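Local coordinates for protein alcohol dehydrogenase (Thermus thermophilus, PDB 2EIH) that binds a zinc ion and probably works as an NAD-dependent oxidoreductase acting on alcohols, at residues L149-D160 against S289-I300; R228-V239 against G250-G258. All coordinates share one frame; numbering follows the deposited sequence.

Contact 1 of 2, residues L149-D160 against S289-I300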
loop_
_atom_site.group_PDB
_atom_site.type_symbol
_atom_site.label_atom_id
_atom_site.label_comp_id
_atom_site.label_asym_id
_atom_site.label_seq_id
_atom_site.Cartn_x
_atom_site.Cartn_y
_atom_site.Cartn_z
ATOM N N LEU A 149 15.688 20.086 -6.135
ATOM C CA LEU A 149 14.383 20.663 -5.814
ATOM C C LEU A 149 13.232 20.213 -6.733
ATOM O O LEU A 149 12.248 19.640 -6.249
ATOM C CB LEU A 149 14.491 22.201 -5.801
ATOM C CG LEU A 149 13.498 23.153 -5.090
ATOM C CD1 LEU A 149 12.073 22.840 -5.520
ATOM C CD2 LEU A 149 13.640 23.057 -3.584
ATOM N N THR A 150 13.318 20.453 -8.042
ATOM C CA THR A 150 12.207 20.045 -8.902
ATOM C C THR A 150 12.053 18.546 -9.060
ATOM O O THR A 150 10.936 18.043 -9.043
ATOM C CB THR A 150 12.269 20.681 -10.322
ATOM O OG1 THR A 150 13.585 20.540 -10.869
ATOM C CG2 THR A 150 11.870 22.145 -10.279
ATOM N N PHE A 151 13.151 17.818 -9.224
ATOM C CA PHE A 151 12.988 16.378 -9.359
ATOM C C PHE A 151 12.379 15.725 -8.121
ATOM O O PHE A 151 11.565 14.815 -8.243
ATOM C CB PHE A 151 14.296 15.704 -9.775
ATOM C CG PHE A 151 14.524 15.762 -11.248
ATOM C CD1 PHE A 151 15.067 16.894 -11.827
ATOM C CD2 PHE A 151 14.048 14.748 -12.073
ATOM C CE1 PHE A 151 15.122 17.033 -13.213
ATOM C CE2 PHE A 151 14.094 14.869 -13.459
ATOM C CZ PHE A 151 14.636 16.026 -14.024
ATOM N N LEU A 152 12.730 16.200 -6.933
ATOM C CA LEU A 152 12.158 15.624 -5.725
ATOM C C LEU A 152 10.672 15.910 -5.610
ATOM O O LEU A 152 9.903 15.051 -5.197
ATOM C CB LEU A 152 12.875 16.163 -4.488
ATOM C CG LEU A 152 14.279 15.598 -4.289
ATOM C CD1 LEU A 152 15.083 16.520 -3.390
ATOM C CD2 LEU A 152 14.178 14.203 -3.686
ATOM N N THR A 153 10.275 17.122 -5.978
ATOM C CA THR A 153 8.883 17.521 -5.903
ATOM C C THR A 153 8.054 16.757 -6.928
ATOM O O THR A 153 6.959 16.295 -6.628
ATOM C CB THR A 153 8.742 19.031 -6.145
ATOM O OG1 THR A 153 9.449 19.735 -5.121
ATOM C CG2 THR A 153 7.282 19.448 -6.139
ATOM N N ALA A 154 8.586 16.624 -8.136
ATOM C CA ALA A 154 7.893 15.910 -9.195
ATOM C C ALA A 154 7.790 14.424 -8.857
ATOM O O ALA A 154 6.815 13.761 -9.209
ATOM C CB ALA A 154 8.638 16.087 -10.513
ATOM N N TRP A 155 8.798 13.903 -8.173
ATOM C CA TRP A 155 8.815 12.491 -7.833
ATOM C C TRP A 155 7.756 12.118 -6.798
ATOM O O TRP A 155 7.070 11.107 -6.951
ATOM C CB TRP A 155 10.209 12.093 -7.350
ATOM C CG TRP A 155 10.327 10.638 -7.016
ATOM C CD1 TRP A 155 9.810 10.001 -5.927
ATOM C CD2 TRP A 155 11.032 9.643 -7.768
ATOM N NE1 TRP A 155 10.163 8.678 -5.946
ATOM C CE2 TRP A 155 10.920 8.430 -7.063
ATOM C CE3 TRP A 155 11.769 9.665 -8.960
ATOM C CZ2 TRP A 155 11.497 7.236 -7.516
ATOM C CZ3 TRP A 155 12.345 8.488 -9.413
ATOM C CH2 TRP A 155 12.214 7.285 -8.683
ATOM N N GLN A 156 7.620 12.929 -5.752
ATOM C CA GLN A 156 6.617 12.646 -4.735
ATOM C C GLN A 156 5.234 12.706 -5.360
ATOM O O GLN A 156 4.381 11.886 -5.043
ATOM C CB GLN A 156 6.687 13.638 -3.566
ATOM C CG GLN A 156 5.719 13.276 -2.432
ATOM C CD GLN A 156 5.948 14.049 -1.144
ATOM O OE1 GLN A 156 5.263 15.034 -0.874
ATOM N NE2 GLN A 156 6.923 13.612 -0.346
ATOM N N MET A 157 5.017 13.667 -6.254
ATOM C CA MET A 157 3.721 13.806 -6.905
ATOM C C MET A 157 3.403 12.617 -7.818
ATOM O O MET A 157 2.336 12.011 -7.706
ATOM C CB MET A 157 3.660 15.110 -7.710
ATOM C CG MET A 157 3.724 16.369 -6.858
ATOM S SD MET A 157 3.525 17.881 -7.863
ATOM C CE MET A 157 5.082 17.946 -8.580
ATOM N N VAL A 158 4.339 12.271 -8.699
ATOM C CA VAL A 158 4.172 11.166 -9.648
ATOM C C VAL A 158 4.210 9.778 -9.000
ATOM O O VAL A 158 3.262 9.003 -9.106
ATOM C CB VAL A 158 5.269 11.253 -10.751
ATOM C CG1 VAL A 158 5.169 10.074 -11.713
ATOM C CG2 VAL A 158 5.119 12.568 -11.512
ATOM N N VAL A 159 5.308 9.480 -8.319
ATOM C CA VAL A 159 5.491 8.185 -7.680
ATOM C C VAL A 159 4.658 7.930 -6.403
ATOM O O VAL A 159 3.825 7.028 -6.381
ATOM C CB VAL A 159 6.997 7.963 -7.403
ATOM C CG1 VAL A 159 7.239 6.585 -6.826
ATOM C CG2 VAL A 159 7.777 8.135 -8.697
ATOM N N ASP A 160 4.871 8.720 -5.352
ATOM C CA ASP A 160 4.141 8.536 -4.095
ATOM C C ASP A 160 2.672 9.001 -4.103
ATOM O O ASP A 160 1.774 8.229 -3.790
ATOM C CB ASP A 160 4.910 9.218 -2.949
ATOM C CG ASP A 160 6.364 8.738 -2.849
ATOM O OD1 ASP A 160 6.585 7.505 -2.783
ATOM O OD2 ASP A 160 7.285 9.584 -2.821
ATOM N N SER A 289 1.310 18.537 -2.411
ATOM C CA SER A 289 2.634 17.979 -2.251
ATOM C C SER A 289 3.736 19.025 -2.270
ATOM O O SER A 289 3.829 19.835 -3.188
ATOM C CB SER A 289 2.901 16.940 -3.341
ATOM O OG SER A 289 4.277 16.540 -3.357
ATOM N N THR A 290 4.569 19.009 -1.242
ATOM C CA THR A 290 5.677 19.943 -1.166
ATOM C C THR A 290 6.931 19.130 -0.962
ATOM O O THR A 290 7.016 18.338 -0.030
ATOM C CB THR A 290 5.501 20.943 0.001
ATOM O OG1 THR A 290 4.352 21.773 -0.236
ATOM C CG2 THR A 290 6.729 21.840 0.119
ATOM N N MET A 291 7.895 19.310 -1.856
ATOM C CA MET A 291 9.160 18.583 -1.773
ATOM C C MET A 291 8.970 17.055 -1.731
ATOM O O MET A 291 8.015 16.520 -2.299
ATOM C CB MET A 291 9.945 19.055 -0.543
ATOM C CG MET A 291 10.621 20.427 -0.703
ATOM S SD MET A 291 12.052 20.460 -1.836
ATOM C CE MET A 291 13.412 19.969 -0.762
ATOM N N ALA A 292 9.890 16.360 -1.073
ATOM C CA ALA A 292 9.832 14.911 -0.967
ATOM C C ALA A 292 10.847 14.470 0.069
ATOM O O ALA A 292 11.562 15.294 0.640
ATOM C CB ALA A 292 10.152 14.267 -2.309
ATOM N N SER A 293 10.904 13.168 0.314
ATOM C CA SER A 293 11.846 12.612 1.274
ATOM C C SER A 293 13.262 12.674 0.701
ATOM O O SER A 293 13.467 12.412 -0.485
ATOM C CB SER A 293 11.477 11.160 1.581
ATOM O OG SER A 293 12.472 10.559 2.377
ATOM N N LYS A 294 14.234 13.023 1.538
ATOM C CA LYS A 294 15.619 13.102 1.092
ATOM C C LYS A 294 16.108 11.829 0.420
ATOM O O LYS A 294 16.949 11.872 -0.471
ATOM C CB LYS A 294 16.541 13.413 2.269
ATOM C CG LYS A 294 16.548 14.845 2.707
ATOM C CD LYS A 294 17.750 15.109 3.607
ATOM C CE LYS A 294 17.449 14.787 5.062
ATOM N NZ LYS A 294 16.449 15.742 5.623
ATOM N N SER A 295 15.586 10.694 0.860
ATOM C CA SER A 295 15.991 9.403 0.315
ATOM C C SER A 295 15.708 9.285 -1.176
ATOM O O SER A 295 16.398 8.563 -1.886
ATOM C CB SER A 295 15.275 8.274 1.068
ATOM O OG SER A 295 13.858 8.406 0.957
ATOM N N ARG A 296 14.696 10.006 -1.641
ATOM C CA ARG A 296 14.315 9.975 -3.045
ATOM C C ARG A 296 15.371 10.541 -3.996
ATOM O O ARG A 296 15.339 10.248 -5.188
ATOM C CB ARG A 296 13.011 10.744 -3.245
ATOM C CG ARG A 296 11.877 10.273 -2.357
ATOM C CD ARG A 296 11.397 8.900 -2.794
ATOM N NE ARG A 296 10.207 8.489 -2.055
ATOM C CZ ARG A 296 10.229 7.840 -0.898
ATOM N NH1 ARG A 296 9.089 7.517 -0.310
ATOM N NH2 ARG A 296 11.388 7.497 -0.348
ATOM N N LEU A 297 16.302 11.343 -3.482
ATOM C CA LEU A 297 17.333 11.946 -4.325
ATOM C C LEU A 297 18.319 10.918 -4.868
ATOM O O LEU A 297 18.993 11.160 -5.867
ATOM C CB LEU A 297 18.109 13.028 -3.551
ATOM C CG LEU A 297 18.556 14.320 -4.282
ATOM C CD1 LEU A 297 19.936 14.745 -3.822
ATOM C CD2 LEU A 297 18.544 14.122 -5.790
ATOM N N PHE A 298 18.420 9.775 -4.200
ATOM C CA PHE A 298 19.344 8.719 -4.629
ATOM C C PHE A 298 18.888 8.036 -5.919
ATOM O O PHE A 298 19.650 7.945 -6.883
ATOM C CB PHE A 298 19.534 7.703 -3.501
ATOM C CG PHE A 298 20.145 8.302 -2.266
ATOM C CD1 PHE A 298 19.362 9.035 -1.370
ATOM C CD2 PHE A 298 21.512 8.182 -2.021
ATOM C CE1 PHE A 298 19.933 9.647 -0.244
ATOM C CE2 PHE A 298 22.091 8.788 -0.902
ATOM C CZ PHE A 298 21.294 9.525 -0.008
ATOM N N PRO A 299 17.645 7.531 -5.956
ATOM C CA PRO A 299 17.227 6.898 -7.209
ATOM C C PRO A 299 17.233 7.914 -8.367
ATOM O O PRO A 299 17.623 7.590 -9.487
ATOM C CB PRO A 299 15.819 6.387 -6.892
ATOM C CG PRO A 299 15.336 7.323 -5.847
ATOM C CD PRO A 299 16.560 7.475 -4.960
ATOM N N ILE A 300 16.807 9.143 -8.089
ATOM C CA ILE A 300 16.769 10.186 -9.110
ATOM C C ILE A 300 18.121 10.365 -9.800
ATOM O O ILE A 300 18.211 10.232 -11.014
ATOM C CB ILE A 300 16.301 11.524 -8.502
ATOM C CG1 ILE A 300 14.824 11.423 -8.130
ATOM C CG2 ILE A 300 16.518 12.665 -9.480
ATOM C CD1 ILE A 300 14.265 12.661 -7.387
HETATM O O HOH W 1 7.487 21.990 -3.425
HETATM O O HOH W 2 8.419 11.526 -0.794
#
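Ser-289 lays its hydroxyl against the shaft of Met-157, with OG 3.5 Å from Met-157 CG. Beyond it, the bend of Met-291 at chi2 (-71°) brings SD to 3.5 Å from Leu-149 CD2, the two side chains crossing at about a right angle. The amide N of Met-291 donates to a water that also reaches Thr-153 OG1 weakly. The chain now runs close over the helix: Ala-292 CB points toward it and sits 3.0 Å from Leu-152 O, a tight approach. A second water accepts from Ser-293 N and donates to Asp-160 OD2. Ser-293 OG is hydrogen-bonded to Gly-102 O and Lys-294 forms a salt bridge with Asp-104, both in the loop of the zinc-binding cysteines. Asp-160 OD2 also receives Arg-296 NE at 3.2 Å. This salt bridge is nearly straight (N-H...O 164°) and uses the syn lone pair of OD2; the acceptor lies close to the guanidinium plane, although the carboxylate is turned 58° against it. On its way there, Arg-296 passes Trp-155, with CB over one indole face and CD 3.4 Å from NE1. Leu-152 CD2 touches Arg-296 CB (3.7 Å) and, less closely, Leu-297 CB, while Pro-299 approaches the far end of the indole. Ile-300 divides its branches: CG1 is 3.6 Å from Trp-155 CE3, and CG2, anti to the backbone N, meets Phe-151 CB at 3.8 Å. Such an interface, a helix packed beneath the segment that leaves the last Rossmann strand, suits the two-domain fold of zinc-containing alcohol dehydrogenases.

Contact 2 of 2, residues R228-V239 against G250-G258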
loop_
_atom_site.group_PDB
_atom_site.type_symbol
_atom_site.label_atom_id
_atom_site.label_comp_id
_atom_site.label_asym_id
_atom_site.label_seq_id
_atom_site.Cartn_x
_atom_site.Cartn_y
_atom_site.Cartn_z
ATOM N N ARG A 228 -9.754 14.992 -23.102
ATOM C CA ARG A 228 -10.743 13.926 -23.068
ATOM C C ARG A 228 -10.692 13.153 -24.386
ATOM O O ARG A 228 -10.635 11.922 -24.399
ATOM C CB ARG A 228 -12.144 14.510 -22.882
ATOM C CG ARG A 228 -12.290 15.454 -21.697
ATOM C CD ARG A 228 -12.385 14.712 -20.377
ATOM N NE ARG A 228 -13.596 13.900 -20.297
ATOM C CZ ARG A 228 -14.062 13.369 -19.169
ATOM N NH1 ARG A 228 -15.172 12.643 -19.188
ATOM N NH2 ARG A 228 -13.430 13.575 -18.019
ATOM N N ARG A 229 -10.709 13.886 -25.497
ATOM C CA ARG A 229 -10.666 13.285 -26.833
ATOM C C ARG A 229 -9.400 12.449 -27.024
ATOM O O ARG A 229 -9.416 11.422 -27.704
ATOM C CB ARG A 229 -10.711 14.386 -27.903
ATOM C CG ARG A 229 -10.890 13.885 -29.335
ATOM C CD ARG A 229 -10.678 15.008 -30.350
ATOM N NE ARG A 229 -9.260 15.223 -30.643
ATOM C CZ ARG A 229 -8.486 14.317 -31.234
ATOM N NH1 ARG A 229 -8.995 13.140 -31.596
ATOM N NH2 ARG A 229 -7.206 14.581 -31.462
ATOM N N LEU A 230 -8.313 12.906 -26.410
ATOM C CA LEU A 230 -7.023 12.242 -26.499
ATOM C C LEU A 230 -6.856 11.014 -25.602
ATOM O O LEU A 230 -5.859 10.298 -25.722
ATOM C CB LEU A 230 -5.911 13.253 -26.215
ATOM C CG LEU A 230 -5.053 13.710 -27.404
ATOM C CD1 LEU A 230 -5.838 13.618 -28.701
ATOM C CD2 LEU A 230 -4.562 15.135 -27.167
ATOM N N THR A 231 -7.819 10.763 -24.715
ATOM C CA THR A 231 -7.760 9.602 -23.828
ATOM C C THR A 231 -9.030 8.759 -23.913
ATOM O O THR A 231 -9.622 8.408 -22.891
ATOM C CB THR A 231 -7.574 10.013 -22.353
ATOM O OG1 THR A 231 -8.574 10.976 -21.988
ATOM C CG2 THR A 231 -6.188 10.589 -22.134
ATOM N N GLY A 232 -9.447 8.444 -25.134
ATOM C CA GLY A 232 -10.635 7.632 -25.328
ATOM C C GLY A 232 -11.899 8.208 -24.719
ATOM O O GLY A 232 -12.841 7.478 -24.421
ATOM N N GLY A 233 -11.928 9.522 -24.534
ATOM C CA GLY A 233 -13.098 10.157 -23.957
ATOM C C GLY A 233 -13.196 10.029 -22.446
ATOM O O GLY A 233 -13.939 10.780 -21.807
ATOM N N LYS A 234 -12.434 9.109 -21.856
ATOM C CA LYS A 234 -12.500 8.917 -20.410
ATOM C C LYS A 234 -11.837 10.027 -19.598
ATOM O O LYS A 234 -12.301 10.351 -18.508
ATOM C CB LYS A 234 -11.896 7.564 -20.008
ATOM C CG LYS A 234 -10.409 7.613 -19.700
ATOM C CD LYS A 234 -9.895 6.268 -19.205
ATOM C CE LYS A 234 -8.452 6.358 -18.710
ATOM N NZ LYS A 234 -7.514 6.891 -19.737
ATOM N N GLY A 235 -10.764 10.607 -20.129
ATOM C CA GLY A 235 -10.060 11.661 -19.412
ATOM C C GLY A 235 -8.753 11.155 -18.817
ATOM O O GLY A 235 -8.483 9.955 -18.857
ATOM N N ALA A 236 -7.933 12.047 -18.268
ATOM C CA ALA A 236 -6.660 11.625 -17.685
ATOM C C ALA A 236 -6.846 10.944 -16.328
ATOM O O ALA A 236 -7.680 11.356 -15.522
ATOM C CB ALA A 236 -5.722 12.817 -17.546
ATOM N N ASP A 237 -6.064 9.899 -16.085
ATOM C CA ASP A 237 -6.137 9.157 -14.835
ATOM C C ASP A 237 -5.407 9.882 -13.716
ATOM O O ASP A 237 -5.913 9.977 -12.600
ATOM C CB ASP A 237 -5.513 7.778 -15.008
ATOM C CG ASP A 237 -6.224 6.953 -16.030
ATOM O OD1 ASP A 237 -7.369 6.532 -15.764
ATOM O OD2 ASP A 237 -5.648 6.729 -17.113
ATOM N N LYS A 238 -4.212 10.374 -14.030
ATOM C CA LYS A 238 -3.375 11.095 -13.075
ATOM C C LYS A 238 -3.021 12.463 -13.622
ATOM O O LYS A 238 -2.729 12.594 -14.806
ATOM C CB LYS A 238 -2.078 10.330 -12.794
ATOM C CG LYS A 238 -2.180 9.269 -11.712
ATOM C CD LYS A 238 -3.209 8.214 -12.041
ATOM C CE LYS A 238 -3.329 7.192 -10.920
ATOM N NZ LYS A 238 -2.298 6.124 -10.960
ATOM N N VAL A 239 -3.032 13.476 -12.761
ATOM C CA VAL A 239 -2.708 14.834 -13.188
ATOM C C VAL A 239 -1.676 15.543 -12.310
ATOM O O VAL A 239 -1.797 15.573 -11.091
ATOM C CB VAL A 239 -3.969 15.708 -13.231
ATOM C CG1 VAL A 239 -3.612 17.113 -13.697
ATOM C CG2 VAL A 239 -4.995 15.077 -14.155
ATOM N N GLY A 250 -10.535 23.595 -15.507
ATOM C CA GLY A 250 -10.310 22.860 -16.738
ATOM C C GLY A 250 -9.681 21.512 -16.457
ATOM O O GLY A 250 -9.972 20.523 -17.132
ATOM N N VAL A 251 -8.808 21.476 -15.453
ATOM C CA VAL A 251 -8.136 20.244 -15.063
ATOM C C VAL A 251 -9.177 19.266 -14.546
ATOM O O VAL A 251 -9.249 18.123 -14.999
ATOM C CB VAL A 251 -7.114 20.500 -13.949
ATOM C CG1 VAL A 251 -6.485 19.188 -13.516
ATOM C CG2 VAL A 251 -6.051 21.465 -14.434
ATOM N N ILE A 252 -9.984 19.726 -13.594
ATOM C CA ILE A 252 -11.031 18.896 -13.014
ATOM C C ILE A 252 -11.930 18.325 -14.099
ATOM O O ILE A 252 -12.416 17.197 -13.997
ATOM C CB ILE A 252 -11.887 19.700 -12.042
ATOM C CG1 ILE A 252 -11.049 20.079 -10.826
ATOM C CG2 ILE A 252 -13.106 18.885 -11.629
ATOM C CD1 ILE A 252 -11.829 20.819 -9.763
ATOM N N LYS A 253 -12.130 19.116 -15.144
ATOM C CA LYS A 253 -12.963 18.719 -16.261
ATOM C C LYS A 253 -12.239 17.650 -17.089
ATOM O O LYS A 253 -12.855 16.714 -17.618
ATOM C CB LYS A 253 -13.264 19.943 -17.133
ATOM C CG LYS A 253 -14.672 19.987 -17.731
ATOM C CD LYS A 253 -15.716 20.462 -16.717
ATOM C CE LYS A 253 -15.593 21.960 -16.434
ATOM N NZ LYS A 253 -15.812 22.784 -17.662
ATOM N N ALA A 254 -10.920 17.788 -17.182
ATOM C CA ALA A 254 -10.097 16.864 -17.955
ATOM C C ALA A 254 -9.741 15.590 -17.204
ATOM O O ALA A 254 -9.213 14.641 -17.784
ATOM C CB ALA A 254 -8.821 17.567 -18.396
ATOM N N THR A 255 -10.042 15.565 -15.915
ATOM C CA THR A 255 -9.723 14.409 -15.097
ATOM C C THR A 255 -10.781 13.318 -15.213
ATOM O O THR A 255 -11.977 13.574 -15.085
ATOM C CB THR A 255 -9.561 14.827 -13.629
ATOM O OG1 THR A 255 -8.611 15.896 -13.555
ATOM C CG2 THR A 255 -9.067 13.662 -12.795
ATOM N N ALA A 256 -10.333 12.094 -15.459
ATOM C CA ALA A 256 -11.245 10.969 -15.583
ATOM C C ALA A 256 -11.826 10.637 -14.219
ATOM O O ALA A 256 -11.374 11.151 -13.198
ATOM C CB ALA A 256 -10.519 9.760 -16.148
ATOM N N ASN A 257 -12.838 9.778 -14.205
ATOM C CA ASN A 257 -13.468 9.387 -12.957
ATOM C C ASN A 257 -12.459 8.672 -12.053
ATOM O O ASN A 257 -11.589 7.932 -12.525
ATOM C CB ASN A 257 -14.666 8.481 -13.249
ATOM C CG ASN A 257 -15.778 9.203 -14.001
ATOM O OD1 ASN A 257 -16.682 8.572 -14.542
ATOM N ND2 ASN A 257 -15.720 10.530 -14.028
ATOM N N GLY A 258 -12.569 8.918 -10.752
ATOM C CA GLY A 258 -11.674 8.292 -9.793
ATOM C C GLY A 258 -10.230 8.686 -10.008
ATOM O O GLY A 258 -9.314 8.017 -9.527
HETATM O O HOH W 3 -13.877 8.969 -16.714
#
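Arg-228 folds back at chi2 (-77°) and chi3 (-65°), which carries its guanidinium to the C-terminal end of helix 248-254. There NH2 lies 3.2 Å from Lys-253 O and 3.3 Å from Thr-255 O, the latter at the edge of the group and in its plane, while Lys-234 O covers part of one face. With an alanine here, these carbonyls would probably lose the positive charge beside them, and a gap would open between the two helix ends. Lys-234 O also points at Ala-256, whose CB is 3.0 Å away, and accepts a hydrogen bond from a water that accepts from Asn-257 N. Its NZ bonds weakly to Asp-237 OD2 within the segment and, by a salt bridge to Asp-169, reaches strand 169-172. Gly-235 passes so near that a CB on it would collide with Ala-256 N. Ala-236 then makes the one parallel bridge, with Thr-255: its N donates to Ala-254 O at 2.9 Å, and its O accepts from Ala-256 N at 2.8 Å. Val-239 closes the contact, its CG1, anti to the backbone N, meeting Val-251 CG1 at 3.5 Å and its CG2 lying 3.8 Å from Thr-255 OG1, a hydroxyl already given to Val-251 O. Strand 236-241 runs between strands 169-172 and 259-263 of the parallel sheet, with helix 248-254 as the crossover connecting it to the latter, and helix 278-281 packing against Ile-252 and Lys-253.

In the fold
Contact 2 is nested inside the loop closed by contact 1: along the chain come 149-160, then 228-239 and 250-258, then 289-300. Their centres lie 24 Å apart and their nearest atoms about 6 Å, without touching. The six-stranded parallel sheet relates them. Contact 2 builds a local crossover between neighbouring strands 236-241 and 259-263, toward the periphery of the chain, whereas contact 1 joins the helix that precedes strand 169-172 to the segment that follows edge strand 285-288, near the chain's centre. Met-157 and Val-158 of contact 1 rest on Val-240, the residue after segment 228-239. The pair illustrates how a Rossmann-type domain combines short-range strand-helix-strand closure with long-range closure of its ends.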